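Local coordinates for CMP-sialic acid transporter 1 (Zea mays, PDB 6I1R), which binds CMP and probably carries CMP-sialic acid, and perhaps CMP-Kdo, from the cytoplasm into the Golgi lumen, at residues I260-L271 and I293-F304. The protein carries 5 engineered substitutions. Residues are numbered along the deposited sequence; the frame is centred on the assembly and turned at random.
Sequences IVKVYSTSMAML and IIICIISLQMYF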
loop_
_atom_site.group_PDB
_atom_site.type_symbol
_atom_site.label_atom_id
_atom_site.label_comp_id
_atom_site.label_asym_id
_atom_site.label_seq_id
_atom_site.Cartn_x
_atom_site.Cartn_y
_atom_site.Cartn_z
ATOM N N ILE B 260 -10.115 26.310 -14.652
ATOM C CA ILE B 260 -9.235 27.092 -13.794
ATOM C C ILE B 260 -9.884 27.231 -12.409
ATOM O O ILE B 260 -9.182 27.187 -11.399
ATOM C CB ILE B 260 -8.873 28.443 -14.444
ATOM C CG1 ILE B 260 -8.086 28.227 -15.740
ATOM C CG2 ILE B 260 -8.116 29.327 -13.463
ATOM C CD1 ILE B 260 -7.978 29.447 -16.618
ATOM N N VAL B 261 -11.209 27.356 -12.353
ATOM C CA VAL B 261 -11.914 27.337 -11.065
ATOM C C VAL B 261 -11.724 25.958 -10.415
ATOM O O VAL B 261 -11.541 25.865 -9.200
ATOM C CB VAL B 261 -13.407 27.696 -11.213
ATOM C CG1 VAL B 261 -14.194 27.403 -9.942
ATOM C CG2 VAL B 261 -13.600 29.146 -11.626
ATOM N N LYS B 262 -11.769 24.896 -11.217
ATOM C CA LYS B 262 -11.521 23.548 -10.707
ATOM C C LYS B 262 -10.149 23.517 -10.020
ATOM O O LYS B 262 -10.068 23.228 -8.831
ATOM C CB LYS B 262 -11.605 22.508 -11.831
ATOM C CG LYS B 262 -11.243 21.077 -11.444
ATOM C CD LYS B 262 -11.081 20.176 -12.657
ATOM C CE LYS B 262 -10.197 18.955 -12.481
ATOM N NZ LYS B 262 -9.202 19.072 -11.389
ATOM N N VAL B 263 -9.093 23.854 -10.760
ATOM C CA VAL B 263 -7.717 23.671 -10.259
ATOM C C VAL B 263 -7.439 24.629 -9.092
ATOM O O VAL B 263 -6.537 24.361 -8.301
ATOM C CB VAL B 263 -6.654 23.808 -11.369
ATOM C CG1 VAL B 263 -6.797 22.722 -12.424
ATOM C CG2 VAL B 263 -6.647 25.185 -12.014
ATOM N N TYR B 264 -8.178 25.732 -8.971
ATOM C CA TYR B 264 -8.061 26.565 -7.767
ATOM C C TYR B 264 -8.703 25.834 -6.580
ATOM O O TYR B 264 -8.164 25.865 -5.477
ATOM C CB TYR B 264 -8.650 27.963 -7.990
ATOM C CG TYR B 264 -7.639 29.004 -8.407
ATOM C CD1 TYR B 264 -6.920 29.722 -7.464
ATOM C CD2 TYR B 264 -7.390 29.268 -9.743
ATOM C CE1 TYR B 264 -5.987 30.676 -7.836
ATOM C CE2 TYR B 264 -6.460 30.220 -10.134
ATOM C CZ TYR B 264 -5.755 30.927 -9.177
ATOM O OH TYR B 264 -4.838 31.861 -9.560
ATOM N N SER B 265 -9.832 25.161 -6.808
ATOM C CA SER B 265 -10.509 24.393 -5.750
ATOM C C SER B 265 -9.613 23.245 -5.268
ATOM O O SER B 265 -9.432 23.058 -4.064
ATOM C CB SER B 265 -11.844 23.869 -6.217
ATOM O OG SER B 265 -12.708 24.929 -6.597
ATOM N N THR B 266 -9.071 22.491 -6.223
ATOM C CA THR B 266 -8.209 21.334 -5.960
ATOM C C THR B 266 -6.959 21.770 -5.185
ATOM O O THR B 266 -6.535 21.099 -4.244
ATOM C CB THR B 266 -7.785 20.651 -7.267
ATOM O OG1 THR B 266 -8.723 20.984 -8.291
ATOM C CG2 THR B 266 -7.692 19.146 -7.145
ATOM N N SER B 267 -6.373 22.885 -5.610
ATOM C CA SER B 267 -5.152 23.408 -4.999
ATOM C C SER B 267 -5.424 23.821 -3.548
ATOM O O SER B 267 -4.666 23.462 -2.647
ATOM C CB SER B 267 -4.596 24.556 -5.803
ATOM O OG SER B 267 -4.190 24.122 -7.093
ATOM N N MET B 268 -6.513 24.556 -3.333
ATOM C CA MET B 268 -6.865 25.061 -1.999
ATOM C C MET B 268 -7.272 23.899 -1.082
ATOM O O MET B 268 -7.159 24.009 0.141
ATOM C CB MET B 268 -8.015 26.071 -2.071
ATOM C CG MET B 268 -7.671 27.344 -2.824
ATOM S SD MET B 268 -6.192 28.172 -2.198
ATOM C CE MET B 268 -5.670 29.044 -3.674
ATOM N N ALA B 269 -7.755 22.804 -1.664
ATOM C CA ALA B 269 -8.068 21.599 -0.893
ATOM C C ALA B 269 -6.779 21.007 -0.312
ATOM O O ALA B 269 -6.729 20.626 0.859
ATOM C CB ALA B 269 -8.783 20.599 -1.769
ATOM N N MET B 270 -5.746 20.949 -1.148
ATOM C CA MET B 270 -4.450 20.383 -0.779
ATOM C C MET B 270 -3.829 21.189 0.370
ATOM O O MET B 270 -3.148 20.623 1.225
ATOM C CB MET B 270 -3.497 20.394 -1.978
ATOM C CG MET B 270 -2.257 19.545 -1.783
ATOM S SD MET B 270 -0.790 20.304 -2.522
ATOM C CE MET B 270 -0.474 21.615 -1.342
ATOM N N LEU B 271 -4.049 22.503 0.383
ATOM C CA LEU B 271 -3.555 23.350 1.472
ATOM C C LEU B 271 -4.374 23.082 2.741
ATOM O O LEU B 271 -3.808 22.958 3.826
ATOM C CB LEU B 271 -3.640 24.826 1.068
ATOM C CG LEU B 271 -2.617 25.297 0.034
ATOM C CD1 LEU B 271 -2.882 26.742 -0.359
ATOM C CD2 LEU B 271 -1.194 25.140 0.552
ATOM N N ILE B 293 0.737 29.045 1.356
ATOM C CA ILE B 293 -0.629 29.542 1.573
ATOM C C ILE B 293 -0.713 31.014 1.146
ATOM O O ILE B 293 -1.661 31.404 0.464
ATOM C CB ILE B 293 -1.061 29.339 3.041
ATOM C CG1 ILE B 293 -1.338 27.864 3.343
ATOM C CG2 ILE B 293 -2.260 30.213 3.388
ATOM C CD1 ILE B 293 -1.375 27.531 4.816
ATOM N N ILE B 294 0.268 31.819 1.554
ATOM C CA ILE B 294 0.271 33.259 1.258
ATOM C C ILE B 294 0.371 33.460 -0.260
ATOM O O ILE B 294 -0.359 34.273 -0.832
ATOM C CB ILE B 294 1.406 33.982 2.015
ATOM C CG1 ILE B 294 1.159 33.979 3.527
ATOM C CG2 ILE B 294 1.601 35.396 1.484
ATOM C CD1 ILE B 294 2.384 34.283 4.356
ATOM N N ILE B 295 1.275 32.722 -0.899
ATOM C CA ILE B 295 1.408 32.754 -2.358
ATOM C C ILE B 295 0.047 32.440 -2.988
ATOM O O ILE B 295 -0.405 33.143 -3.893
ATOM C CB ILE B 295 2.497 31.771 -2.839
ATOM C CG1 ILE B 295 3.899 32.257 -2.466
ATOM C CG2 ILE B 295 2.376 31.514 -4.333
ATOM C CD1 ILE B 295 4.907 31.149 -2.291
ATOM N N CYS B 296 -0.593 31.385 -2.491
ATOM C CA CYS B 296 -1.833 30.884 -3.077
ATOM C C CYS B 296 -2.988 31.864 -2.821
ATOM O O CYS B 296 -3.758 32.146 -3.737
ATOM C CB CYS B 296 -2.156 29.489 -2.553
ATOM S SG CYS B 296 -1.189 28.190 -3.366
ATOM N N ILE B 297 -3.104 32.388 -1.602
ATOM C CA ILE B 297 -4.137 33.390 -1.294
ATOM C C ILE B 297 -3.968 34.592 -2.233
ATOM O O ILE B 297 -4.954 35.125 -2.744
ATOM C CB ILE B 297 -4.095 33.805 0.194
ATOM C CG1 ILE B 297 -4.639 32.696 1.100
ATOM C CG2 ILE B 297 -4.832 35.119 0.417
ATOM C CD1 ILE B 297 -4.442 32.948 2.578
ATOM N N ILE B 298 -2.725 35.011 -2.456
ATOM C CA ILE B 298 -2.440 36.143 -3.346
ATOM C C ILE B 298 -2.712 35.723 -4.797
ATOM O O ILE B 298 -3.238 36.515 -5.575
ATOM C CB ILE B 298 -1.004 36.671 -3.132
ATOM C CG1 ILE B 298 -0.933 37.572 -1.896
ATOM C CG2 ILE B 298 -0.477 37.377 -4.375
ATOM C CD1 ILE B 298 0.469 37.853 -1.408
ATOM N N SER B 299 -2.364 34.490 -5.157
ATOM C CA SER B 299 -2.674 33.970 -6.492
ATOM C C SER B 299 -4.193 33.948 -6.718
ATOM O O SER B 299 -4.654 34.129 -7.847
ATOM C CB SER B 299 -2.077 32.605 -6.708
ATOM O OG SER B 299 -2.363 32.135 -8.016
ATOM N N LEU B 300 -4.963 33.714 -5.656
ATOM C CA LEU B 300 -6.425 33.717 -5.750
ATOM C C LEU B 300 -6.903 35.136 -6.077
ATOM O O LEU B 300 -7.631 35.351 -7.048
ATOM C CB LEU B 300 -7.025 33.225 -4.428
ATOM C CG LEU B 300 -8.510 32.864 -4.467
ATOM C CD1 LEU B 300 -8.707 31.388 -4.779
ATOM C CD2 LEU B 300 -9.191 33.218 -3.153
ATOM N N GLN B 301 -6.465 36.095 -5.267
ATOM C CA GLN B 301 -6.863 37.490 -5.423
ATOM C C GLN B 301 -6.532 37.961 -6.847
ATOM O O GLN B 301 -7.402 38.471 -7.544
ATOM C CB GLN B 301 -6.181 38.354 -4.360
ATOM C CG GLN B 301 -6.717 38.115 -2.955
ATOM C CD GLN B 301 -6.045 38.979 -1.917
ATOM O OE1 GLN B 301 -4.844 39.236 -1.974
ATOM N NE2 GLN B 301 -6.821 39.430 -0.946
ATOM N N MET B 302 -5.293 37.752 -7.281
ATOM C CA MET B 302 -4.849 38.188 -8.612
ATOM C C MET B 302 -5.838 37.718 -9.685
ATOM O O MET B 302 -6.276 38.513 -10.515
ATOM C CB MET B 302 -3.459 37.636 -8.946
ATOM C CG MET B 302 -2.351 38.338 -8.200
ATOM S SD MET B 302 -0.770 37.475 -8.220
ATOM C CE MET B 302 -0.385 37.485 -9.970
ATOM N N TYR B 303 -6.190 36.435 -9.660
ATOM C CA TYR B 303 -6.967 35.845 -10.747
ATOM C C TYR B 303 -8.441 36.266 -10.666
ATOM O O TYR B 303 -9.068 36.492 -11.702
ATOM C CB TYR B 303 -6.865 34.319 -10.738
ATOM C CG TYR B 303 -7.576 33.670 -11.897
ATOM C CD1 TYR B 303 -8.928 33.373 -11.830
ATOM C CD2 TYR B 303 -6.911 33.392 -13.080
ATOM C CE1 TYR B 303 -9.596 32.798 -12.899
ATOM C CE2 TYR B 303 -7.562 32.815 -14.158
ATOM C CZ TYR B 303 -8.911 32.517 -14.067
ATOM O OH TYR B 303 -9.562 31.948 -15.123
ATOM N N PHE B 304 -8.993 36.341 -9.456
ATOM C CA PHE B 304 -10.445 36.483 -9.274
ATOM C C PHE B 304 -10.828 37.923 -8.910
ATOM O O PHE B 304 -11.971 38.323 -9.136
ATOM C CB PHE B 304 -10.943 35.511 -8.201
ATOM C CG PHE B 304 -10.848 34.057 -8.585
ATOM C CD1 PHE B 304 -11.777 33.489 -9.444
ATOM C CD2 PHE B 304 -9.830 33.256 -8.093
ATOM C CE1 PHE B 304 -11.688 32.151 -9.799
ATOM C CE2 PHE B 304 -9.744 31.919 -8.448
ATOM C CZ PHE B 304 -10.672 31.367 -9.300
#
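Phe304 turns an edge onto one face of the Tyr264 ring, its CE2 lying 3.5 Å above the plane and over the centre; with the planes at 76° the pair is T-shaped (edge-to-face). At another point on the Phe304 rim Val261 CG2 approaches CE1, while one Phe304 face receives CD1 of its neighbour Tyr303. The Tyr303 ring in turn takes a CH-pi contact over a face from Ile260 CG2, 3.8 Å from its centroid; its CG stands anti to the backbone N (chi1 -176°), which swings the ring across toward Ile260, the two side chains meeting at about a right angle. Tyr264 is a knob seated among Ser299, Leu300, Tyr303 and Phe304. Its hydroxyl reaches the opposing backbone, OH donating to Ser299 O at 2.8 Å from well above the carbonyl plane, and Ser299 OG is itself hydrogen-bonded to Ala131 O of helix 126-143. A leucine in place of Tyr264 would probably leave Ser299 O without this donor and Phe304 without the ring face it points into. Farther along, Met268, bent at chi2 (-54°), brings CE to 3.7 Å from Cys296 CB, which Leu271 CD1 meets at 3.6 Å; Leu271 CD2 goes on to Ile293 CG1. Joined at one end by an aromatic cluster and at the other by aliphatic and sulfur-bearing side chains, helices 259-279 and 287-304 form an antiparallel transmembrane pair within the all-helical nucleotide-sugar transporter fold of the DMT clan.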